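Local coordinates for peptide ABC transporter, peptide-binding protein (Thermus thermophilus, PDB 2D5W) that binds oligopeptides, here a pentapeptide, and probably delivers them to an ABC transporter for uptake across the membrane, at residues Val556-Val564 with Ile582-Trp593; Phe293-Ala301 with Asp594-Thr602. All blocks are in the same frame, centred on the assembly; numbering follows the deposited sequence.

Contact 1: Val556-Val564 with Ile582-Trp593; sequences VRKGLVNYV and IGWESRGAVKKW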
loop_
_atom_site.group_PDB
_atom_site.type_symbol
_atom_site.label_atom_id
_atom_site.label_comp_id
_atom_site.label_asym_id
_atom_site.label_seq_id
_atom_site.Cartn_x
_atom_site.Cartn_y
_atom_site.Cartn_z
ATOM N N VAL A 556 -15.352 13.372 -9.967
ATOM C CA VAL A 556 -16.543 13.171 -9.156
ATOM C C VAL A 556 -17.781 13.816 -9.762
ATOM O O VAL A 556 -17.780 15.008 -10.068
ATOM C CB VAL A 556 -16.302 13.751 -7.741
ATOM C CG1 VAL A 556 -17.492 13.474 -6.840
ATOM C CG2 VAL A 556 -15.027 13.161 -7.150
ATOM N N ARG A 557 -18.842 13.034 -9.922
ATOM C CA ARG A 557 -20.071 13.560 -10.499
ATOM C C ARG A 557 -20.671 14.644 -9.620
ATOM O O ARG A 557 -20.690 14.530 -8.392
ATOM C CB ARG A 557 -21.109 12.453 -10.685
ATOM C CG ARG A 557 -22.295 12.892 -11.543
ATOM C CD ARG A 557 -23.458 11.921 -11.479
ATOM N NE ARG A 557 -23.088 10.556 -11.845
ATOM C CZ ARG A 557 -22.820 10.144 -13.081
ATOM N NH1 ARG A 557 -22.875 10.988 -14.104
ATOM N NH2 ARG A 557 -22.509 8.875 -13.297
ATOM N N LYS A 558 -21.164 15.702 -10.251
ATOM C CA LYS A 558 -21.780 16.778 -9.496
ATOM C C LYS A 558 -22.983 16.216 -8.756
ATOM O O LYS A 558 -23.713 15.375 -9.281
ATOM C CB LYS A 558 -22.179 17.918 -10.436
ATOM C CG LYS A 558 -20.957 18.630 -11.007
ATOM C CD LYS A 558 -21.309 19.765 -11.943
ATOM C CE LYS A 558 -20.048 20.475 -12.413
ATOM N NZ LYS A 558 -19.320 21.164 -11.304
ATOM N N GLY A 559 -23.158 16.653 -7.515
ATOM C CA GLY A 559 -24.268 16.171 -6.712
ATOM C C GLY A 559 -23.849 15.146 -5.669
ATOM O O GLY A 559 -24.553 14.944 -4.682
ATOM N N LEU A 560 -22.708 14.494 -5.880
ATOM C CA LEU A 560 -22.218 13.495 -4.932
ATOM C C LEU A 560 -21.409 14.199 -3.855
ATOM O O LEU A 560 -20.427 14.870 -4.157
ATOM C CB LEU A 560 -21.328 12.465 -5.638
ATOM C CG LEU A 560 -20.863 11.302 -4.749
ATOM C CD1 LEU A 560 -22.047 10.398 -4.431
ATOM C CD2 LEU A 560 -19.774 10.507 -5.453
ATOM N N VAL A 561 -21.815 14.055 -2.599
ATOM C CA VAL A 561 -21.083 14.702 -1.521
ATOM C C VAL A 561 -20.422 13.739 -0.549
ATOM O O VAL A 561 -20.839 12.581 -0.392
ATOM C CB VAL A 561 -21.978 15.680 -0.713
ATOM C CG1 VAL A 561 -22.374 16.858 -1.587
ATOM C CG2 VAL A 561 -23.202 14.958 -0.184
ATOM N N ASN A 562 -19.374 14.256 0.085
ATOM C CA ASN A 562 -18.571 13.562 1.076
ATOM C C ASN A 562 -17.619 12.494 0.542
ATOM O O ASN A 562 -16.984 11.780 1.317
ATOM C CB ASN A 562 -19.472 13.015 2.186
ATOM C CG ASN A 562 -20.247 14.121 2.882
ATOM O OD1 ASN A 562 -19.758 15.246 3.002
ATOM N ND2 ASN A 562 -21.452 13.809 3.344
ATOM N N TYR A 563 -17.519 12.395 -0.783
ATOM C CA TYR A 563 -16.583 11.465 -1.417
ATOM C C TYR A 563 -15.343 12.348 -1.535
ATOM O O TYR A 563 -15.072 12.930 -2.589
ATOM C CB TYR A 563 -17.075 11.058 -2.808
ATOM C CG TYR A 563 -16.243 9.964 -3.444
ATOM C CD1 TYR A 563 -16.534 8.620 -3.216
ATOM C CD2 TYR A 563 -15.136 10.272 -4.235
ATOM C CE1 TYR A 563 -15.743 7.606 -3.758
ATOM C CE2 TYR A 563 -14.337 9.268 -4.780
ATOM C CZ TYR A 563 -14.644 7.939 -4.536
ATOM O OH TYR A 563 -13.849 6.946 -5.059
ATOM N N VAL A 564 -14.606 12.444 -0.434
ATOM C CA VAL A 564 -13.441 13.310 -0.336
ATOM C C VAL A 564 -12.207 12.582 0.169
ATOM O O VAL A 564 -12.297 11.713 1.038
ATOM C CB VAL A 564 -13.766 14.489 0.617
ATOM C CG1 VAL A 564 -12.535 15.351 0.860
ATOM C CG2 VAL A 564 -14.902 15.311 0.028
ATOM N N ILE A 582 -21.563 9.067 2.381
ATOM C CA ILE A 582 -21.431 9.445 0.981
ATOM C C ILE A 582 -22.814 9.317 0.351
ATOM O O ILE A 582 -23.486 8.294 0.489
ATOM C CB ILE A 582 -20.414 8.539 0.252
ATOM C CG1 ILE A 582 -19.021 8.756 0.857
ATOM C CG2 ILE A 582 -20.420 8.844 -1.242
ATOM C CD1 ILE A 582 -17.951 7.818 0.338
ATOM N N GLY A 583 -23.253 10.370 -0.328
ATOM C CA GLY A 583 -24.568 10.323 -0.934
ATOM C C GLY A 583 -24.865 11.467 -1.878
ATOM O O GLY A 583 -24.044 12.361 -2.079
ATOM N N TRP A 584 -26.065 11.426 -2.443
ATOM C CA TRP A 584 -26.523 12.430 -3.388
ATOM C C TRP A 584 -27.299 13.535 -2.681
ATOM O O TRP A 584 -28.235 13.261 -1.932
ATOM C CB TRP A 584 -27.403 11.759 -4.443
ATOM C CG TRP A 584 -26.686 10.676 -5.197
ATOM C CD1 TRP A 584 -26.790 9.327 -5.008
ATOM C CD2 TRP A 584 -25.703 10.863 -6.223
ATOM N NE1 TRP A 584 -25.932 8.662 -5.855
ATOM C CE2 TRP A 584 -25.252 9.582 -6.608
ATOM C CE3 TRP A 584 -25.160 11.991 -6.850
ATOM C CZ2 TRP A 584 -24.280 9.398 -7.597
ATOM C CZ3 TRP A 584 -24.194 11.809 -7.833
ATOM C CH2 TRP A 584 -23.764 10.520 -8.195
ATOM N N GLU A 585 -26.914 14.784 -2.920
ATOM C CA GLU A 585 -27.596 15.899 -2.275
ATOM C C GLU A 585 -29.091 15.940 -2.586
ATOM O O GLU A 585 -29.890 16.312 -1.726
ATOM C CB GLU A 585 -26.942 17.226 -2.664
ATOM C CG GLU A 585 -25.476 17.306 -2.280
ATOM C CD GLU A 585 -24.900 18.704 -2.411
ATOM O OE1 GLU A 585 -24.855 19.429 -1.395
ATOM O OE2 GLU A 585 -24.494 19.077 -3.532
ATOM N N SER A 586 -29.475 15.548 -3.799
ATOM C CA SER A 586 -30.886 15.569 -4.178
ATOM C C SER A 586 -31.694 14.507 -3.432
ATOM O O SER A 586 -32.926 14.505 -3.486
ATOM C CB SER A 586 -31.045 15.398 -5.692
ATOM O OG SER A 586 -30.604 14.128 -6.123
ATOM N N ARG A 587 -30.993 13.610 -2.742
ATOM C CA ARG A 587 -31.623 12.565 -1.936
ATOM C C ARG A 587 -31.672 13.042 -0.485
ATOM O O ARG A 587 -32.258 12.390 0.381
ATOM C CB ARG A 587 -30.813 11.267 -2.009
ATOM C CG ARG A 587 -31.112 10.408 -3.218
ATOM C CD ARG A 587 -32.328 9.538 -2.967
ATOM N NE ARG A 587 -32.658 8.717 -4.126
ATOM C CZ ARG A 587 -33.583 7.761 -4.125
ATOM N NH1 ARG A 587 -33.819 7.064 -5.228
ATOM N NH2 ARG A 587 -34.266 7.498 -3.018
ATOM N N GLY A 588 -31.046 14.183 -0.223
ATOM C CA GLY A 588 -31.032 14.720 1.124
ATOM C C GLY A 588 -29.701 14.554 1.832
ATOM O O GLY A 588 -29.557 14.970 2.979
ATOM N N ALA A 589 -28.726 13.944 1.162
ATOM C CA ALA A 589 -27.412 13.750 1.771
ATOM C C ALA A 589 -26.843 15.109 2.172
ATOM O O ALA A 589 -26.851 16.054 1.380
ATOM C CB ALA A 589 -26.477 13.053 0.796
ATOM N N VAL A 590 -26.344 15.199 3.401
ATOM C CA VAL A 590 -25.803 16.446 3.925
ATOM C C VAL A 590 -24.292 16.562 3.751
ATOM O O VAL A 590 -23.528 15.753 4.280
ATOM C CB VAL A 590 -26.151 16.595 5.425
ATOM C CG1 VAL A 590 -25.590 17.898 5.967
ATOM C CG2 VAL A 590 -27.661 16.549 5.611
ATOM N N LYS A 591 -23.864 17.580 3.010
ATOM C CA LYS A 591 -22.443 17.806 2.772
ATOM C C LYS A 591 -21.745 18.148 4.086
ATOM O O LYS A 591 -22.176 19.050 4.809
ATOM C CB LYS A 591 -22.258 18.947 1.769
ATOM C CG LYS A 591 -20.821 19.152 1.338
ATOM C CD LYS A 591 -20.698 20.290 0.338
ATOM C CE LYS A 591 -19.262 20.450 -0.132
ATOM N NZ LYS A 591 -19.110 21.605 -1.057
ATOM N N LYS A 592 -20.671 17.426 4.388
ATOM C CA LYS A 592 -19.910 17.640 5.618
ATOM C C LYS A 592 -18.435 17.916 5.338
ATOM O O LYS A 592 -17.714 18.417 6.204
ATOM C CB LYS A 592 -20.022 16.410 6.526
ATOM C CG LYS A 592 -21.406 16.167 7.091
ATOM C CD LYS A 592 -21.821 17.285 8.029
ATOM C CE LYS A 592 -23.186 17.011 8.631
ATOM N NZ LYS A 592 -23.209 15.733 9.392
ATOM N N TRP A 593 -17.989 17.580 4.133
ATOM C CA TRP A 593 -16.603 17.786 3.739
ATOM C C TRP A 593 -16.547 18.437 2.366
ATOM O O TRP A 593 -17.463 18.273 1.563
ATOM C CB TRP A 593 -15.859 16.445 3.684
ATOM C CG TRP A 593 -15.946 15.655 4.949
ATOM C CD1 TRP A 593 -16.929 14.779 5.306
ATOM C CD2 TRP A 593 -15.045 15.725 6.062
ATOM N NE1 TRP A 593 -16.699 14.303 6.575
ATOM C CE2 TRP A 593 -15.551 14.868 7.062
ATOM C CE3 TRP A 593 -13.861 16.433 6.312
ATOM C CZ2 TRP A 593 -14.914 14.697 8.297
ATOM C CZ3 TRP A 593 -13.229 16.264 7.539
ATOM C CH2 TRP A 593 -13.757 15.402 8.515
HETATM O O HOH W 1 -27.720 14.848 -6.142
HETATM O O HOH W 2 -18.493 16.851 -0.458
#
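Asn-562 is tied to the strip Val-590 to Trp-593 chiefly through its amide, and a water links Asn-562 N with Trp-593 O. CB is only loosely near CG1 of Ile-582 (4.5 Å). CG stands anti to the carbonyl carbon (chi1 -59°), which brings the amide within bonding distance of the backbone of Val-590 to Trp-593. At the tip, OD1 accepts two backbone N-H groups: Lys-592 N at 2.7 Å lies on a lone pair in the plane of the amide, while Trp-593 N at 3.1 Å is tilted out of that plane. ND2 donates to Val-590 O (3.0 Å), lying above the plane of that carbonyl, and also serves Glu-581 O. These bonds grip both ends of the buried amide and fix its rotation about chi2. A leucine here would probably leave the N-H groups of Lys-592 and Trp-593 without their shared acceptor and set that part of the loop free to shift. The backbones join in a two-stranded antiparallel sheet, 560-561 with 583-584, in which Val-561 and Gly-583 form the hydrogen-bonded pair; Val-561 N meets Gly-583 O at 2.8 Å and nearly straight. A type II turn, Arg-557 to Leu-560, leads into it. On one face of this ribbon Leu-560 lays CD1 over the centre of the six-membered ring of Trp-584, 3.9 Å from the centroid, in a CH-pi contact. From the turn, CD of Arg-557 reaches CH2 of this indole (3.6 Å), and the arginine's guanidinium continues to a salt bridge with Asp-268. On the other face CG2 of Val-561 rests against CB of Ala-589.

Contact 2: Phe293-Ala301 with Asp594-Thr602; sequences FDIWFVPGA and DQAKYALST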
loop_
_atom_site.group_PDB
_atom_site.type_symbol
_atom_site.label_atom_id
_atom_site.label_comp_id
_atom_site.label_asym_id
_atom_site.label_seq_id
_atom_site.Cartn_x
_atom_site.Cartn_y
_atom_site.Cartn_z
ATOM N N PHE A 293 -18.948 16.841 -14.148
ATOM C CA PHE A 293 -18.017 16.359 -13.131
ATOM C C PHE A 293 -17.033 17.419 -12.682
ATOM O O PHE A 293 -16.791 18.397 -13.383
ATOM C CB PHE A 293 -17.172 15.192 -13.668
ATOM C CG PHE A 293 -17.962 13.976 -14.041
ATOM C CD1 PHE A 293 -18.598 13.883 -15.277
ATOM C CD2 PHE A 293 -18.067 12.914 -13.150
ATOM C CE1 PHE A 293 -19.327 12.746 -15.617
ATOM C CE2 PHE A 293 -18.792 11.776 -13.478
ATOM C CZ PHE A 293 -19.425 11.689 -14.713
ATOM N N ASP A 294 -16.467 17.199 -11.501
ATOM C CA ASP A 294 -15.424 18.060 -10.967
ATOM C C ASP A 294 -14.171 17.191 -10.969
ATOM O O ASP A 294 -14.240 15.983 -10.711
ATOM C CB ASP A 294 -15.737 18.511 -9.537
ATOM C CG ASP A 294 -16.823 19.563 -9.490
ATOM O OD1 ASP A 294 -17.985 19.210 -9.203
ATOM O OD2 ASP A 294 -16.514 20.743 -9.758
ATOM N N ILE A 295 -13.035 17.795 -11.290
ATOM C CA ILE A 295 -11.768 17.077 -11.325
ATOM C C ILE A 295 -10.858 17.672 -10.261
ATOM O O ILE A 295 -10.658 18.886 -10.215
ATOM C CB ILE A 295 -11.087 17.214 -12.701
ATOM C CG1 ILE A 295 -12.044 16.739 -13.799
ATOM C CG2 ILE A 295 -9.792 16.401 -12.725
ATOM C CD1 ILE A 295 -11.560 17.032 -15.205
ATOM N N TRP A 296 -10.310 16.814 -9.408
ATOM C CA TRP A 296 -9.427 17.241 -8.327
ATOM C C TRP A 296 -8.116 16.474 -8.355
ATOM O O TRP A 296 -8.069 15.336 -8.816
ATOM C CB TRP A 296 -10.073 16.977 -6.964
ATOM C CG TRP A 296 -11.449 17.517 -6.799
ATOM C CD1 TRP A 296 -12.624 16.843 -6.966
ATOM C CD2 TRP A 296 -11.797 18.843 -6.404
ATOM N NE1 TRP A 296 -13.688 17.671 -6.691
ATOM C CE2 TRP A 296 -13.206 18.905 -6.344
ATOM C CE3 TRP A 296 -11.053 19.989 -6.091
ATOM C CZ2 TRP A 296 -13.889 20.073 -5.981
ATOM C CZ3 TRP A 296 -11.731 21.148 -5.731
ATOM C CH2 TRP A 296 -13.136 21.179 -5.679
ATOM N N PHE A 297 -7.059 17.099 -7.846
ATOM C CA PHE A 297 -5.749 16.461 -7.761
ATOM C C PHE A 297 -5.338 16.533 -6.298
ATOM O O PHE A 297 -5.191 17.619 -5.739
ATOM C CB PHE A 297 -4.740 17.195 -8.645
ATOM C CG PHE A 297 -5.013 17.046 -10.113
ATOM C CD1 PHE A 297 -4.439 16.010 -10.840
ATOM C CD2 PHE A 297 -5.866 17.929 -10.764
ATOM C CE1 PHE A 297 -4.712 15.854 -12.196
ATOM C CE2 PHE A 297 -6.148 17.782 -12.122
ATOM C CZ PHE A 297 -5.568 16.744 -12.838
ATOM N N VAL A 298 -5.161 15.371 -5.679
ATOM C CA VAL A 298 -4.814 15.314 -4.268
ATOM C C VAL A 298 -3.419 14.765 -4.014
ATOM O O VAL A 298 -3.130 13.614 -4.321
ATOM C CB VAL A 298 -5.831 14.440 -3.495
ATOM C CG1 VAL A 298 -5.477 14.399 -2.013
ATOM C CG2 VAL A 298 -7.237 14.987 -3.691
ATOM N N PRO A 299 -2.527 15.598 -3.457
ATOM C CA PRO A 299 -1.171 15.123 -3.181
ATOM C C PRO A 299 -1.202 14.097 -2.053
ATOM O O PRO A 299 -2.043 14.166 -1.161
ATOM C CB PRO A 299 -0.436 16.399 -2.779
ATOM C CG PRO A 299 -1.133 17.445 -3.583
ATOM C CD PRO A 299 -2.584 17.069 -3.388
ATOM N N GLY A 300 -0.289 13.137 -2.111
ATOM C CA GLY A 300 -0.230 12.119 -1.082
ATOM C C GLY A 300 1.159 11.524 -1.044
ATOM O O GLY A 300 2.048 11.966 -1.769
ATOM N N ALA A 301 1.358 10.528 -0.193
ATOM C CA ALA A 301 2.652 9.871 -0.090
ATOM C C ALA A 301 2.595 8.706 -1.069
ATOM O O ALA A 301 2.426 7.552 -0.682
ATOM C CB ALA A 301 2.874 9.377 1.332
ATOM N N ASP A 594 -15.486 19.191 2.104
ATOM C CA ASP A 594 -15.308 19.812 0.798
ATOM C C ASP A 594 -13.901 19.488 0.330
ATOM O O ASP A 594 -12.925 19.717 1.046
ATOM C CB ASP A 594 -15.487 21.327 0.838
ATOM C CG ASP A 594 -15.430 21.940 -0.551
ATOM O OD1 ASP A 594 -16.418 21.803 -1.307
ATOM O OD2 ASP A 594 -14.392 22.535 -0.903
ATOM N N GLN A 595 -13.807 18.971 -0.886
ATOM C CA GLN A 595 -12.535 18.562 -1.460
ATOM C C GLN A 595 -11.496 19.659 -1.693
ATOM O O GLN A 595 -10.298 19.411 -1.584
ATOM C CB GLN A 595 -12.797 17.833 -2.780
ATOM C CG GLN A 595 -11.555 17.248 -3.410
ATOM C CD GLN A 595 -10.933 16.171 -2.551
ATOM O OE1 GLN A 595 -11.393 15.026 -2.533
ATOM N NE2 GLN A 595 -9.894 16.534 -1.817
ATOM N N ALA A 596 -11.954 20.865 -2.002
ATOM C CA ALA A 596 -11.054 21.977 -2.299
ATOM C C ALA A 596 -9.844 22.171 -1.384
ATOM O O ALA A 596 -8.705 22.201 -1.854
ATOM C CB ALA A 596 -11.851 23.275 -2.377
ATOM N N LYS A 597 -10.086 22.293 -0.085
ATOM C CA LYS A 597 -9.006 22.535 0.871
ATOM C C LYS A 597 -7.936 21.449 0.981
ATOM O O LYS A 597 -6.854 21.701 1.513
ATOM C CB LYS A 597 -9.589 22.806 2.260
ATOM C CG LYS A 597 -10.260 21.604 2.902
ATOM C CD LYS A 597 -10.824 21.948 4.274
ATOM C CE LYS A 597 -12.007 22.897 4.166
ATOM N NZ LYS A 597 -13.136 22.287 3.406
ATOM N N TYR A 598 -8.222 20.253 0.478
ATOM C CA TYR A 598 -7.261 19.155 0.552
ATOM C C TYR A 598 -6.600 18.874 -0.792
ATOM O O TYR A 598 -5.690 18.051 -0.881
ATOM C CB TYR A 598 -7.955 17.878 1.023
ATOM C CG TYR A 598 -8.840 18.062 2.228
ATOM C CD1 TYR A 598 -8.300 18.323 3.487
ATOM C CD2 TYR A 598 -10.226 17.989 2.107
ATOM C CE1 TYR A 598 -9.123 18.509 4.596
ATOM C CE2 TYR A 598 -11.054 18.174 3.203
ATOM C CZ TYR A 598 -10.500 18.434 4.443
ATOM O OH TYR A 598 -11.336 18.630 5.517
ATOM N N ALA A 599 -7.059 19.558 -1.834
ATOM C CA ALA A 599 -6.525 19.346 -3.173
ATOM C C ALA A 599 -5.653 20.494 -3.652
ATOM O O ALA A 599 -5.648 21.574 -3.062
ATOM C CB ALA A 599 -7.672 19.130 -4.150
ATOM N N LEU A 600 -4.911 20.245 -4.726
ATOM C CA LEU A 600 -4.052 21.263 -5.315
ATOM C C LEU A 600 -4.939 22.386 -5.839
ATOM O O LEU A 600 -6.097 22.155 -6.194
ATOM C CB LEU A 600 -3.239 20.672 -6.468
ATOM C CG LEU A 600 -2.164 19.647 -6.108
ATOM C CD1 LEU A 600 -1.597 19.037 -7.380
ATOM C CD2 LEU A 600 -1.064 20.319 -5.296
ATOM N N SER A 601 -4.393 23.597 -5.884
ATOM C CA SER A 601 -5.128 24.764 -6.360
ATOM C C SER A 601 -5.870 24.488 -7.662
ATOM O O SER A 601 -5.409 23.706 -8.495
ATOM C CB SER A 601 -4.172 25.943 -6.558
ATOM O OG SER A 601 -3.543 26.299 -5.340
ATOM N N THR A 602 -7.015 25.145 -7.823
ATOM C CA THR A 602 -7.867 25.005 -9.002
ATOM C C THR A 602 -8.284 23.559 -9.247
ATOM O O THR A 602 -9.492 23.271 -9.108
ATOM C CB THR A 602 -7.172 25.544 -10.276
ATOM O OG1 THR A 602 -6.030 24.736 -10.588
ATOM C CG2 THR A 602 -6.726 26.981 -10.067
HETATM O O HOH W 3 -7.093 19.974 -7.732
#
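The two backbones come nearest at Val-298 and Ala-599, 4.5 Å between their CA atoms, and one nearly straight hydrogen bond joins them, from Leu-600 N to Phe-297 O (2.8 Å). This is a C-terminal tail laid alongside strand 293-308, which belongs to a mixed sheet of the solute-binding fold and pairs there with 544-557, whereas 594-602 contains only a short 3-10 segment. A water adds a second bridge, accepting from Phe-297 N and donating to Leu-600 O. Among the side chains Trp-296 carries much of the contact. Gln-595 slides past it in the opposite direction, and its CG sits over one face of the indole, 3.5 Å from the centroid of the five-membered ring, in a CH-pi contact offset toward the rim. CG of Gln-595 is anti to its own backbone N (chi1 -175°), the chain then bends at chi2, and the amide and indole planes stand 51° apart; NE2 passes CG2 of Val-298 and ends in a hydrogen bond to Ala-565 O. Farther along the same indole, CZ3 meets CA of Ala-596 at 3.6 Å, and CE3 approaches CB of Ala-599. That methyl also lies close to the carbonyl oxygen of Phe-297. Leu-600 lies across Phe-297 and Pro-299, CD1 against CB of Phe-297 and CD2 packed unusually tightly on CG of Pro-299, at 3.3 Å.

From the N terminus the chain first lays down 293-301, one side of contact 2, and almost three hundred residues pass before 594-602 returns to close that loop. Contact 1 falls wholly within this span: 556-564 takes in the end of strand 544-557 and the short strand 560-561, and after 17 residues without helix or strand the chain comes back as 582-593, pairing 583-584 with 560-561. It then runs straight into the tail that contact 2 lays on strand 293-308. Strands 293-308 and 544-557 are neighbours in one sheet, so the two contacts meet there: Asp-294 N is probably hydrogen-bonded to Val-556 O, and Asp-294 OD1 forms a salt bridge with Lys-558 NZ. Trp-593 also packs on Tyr-598.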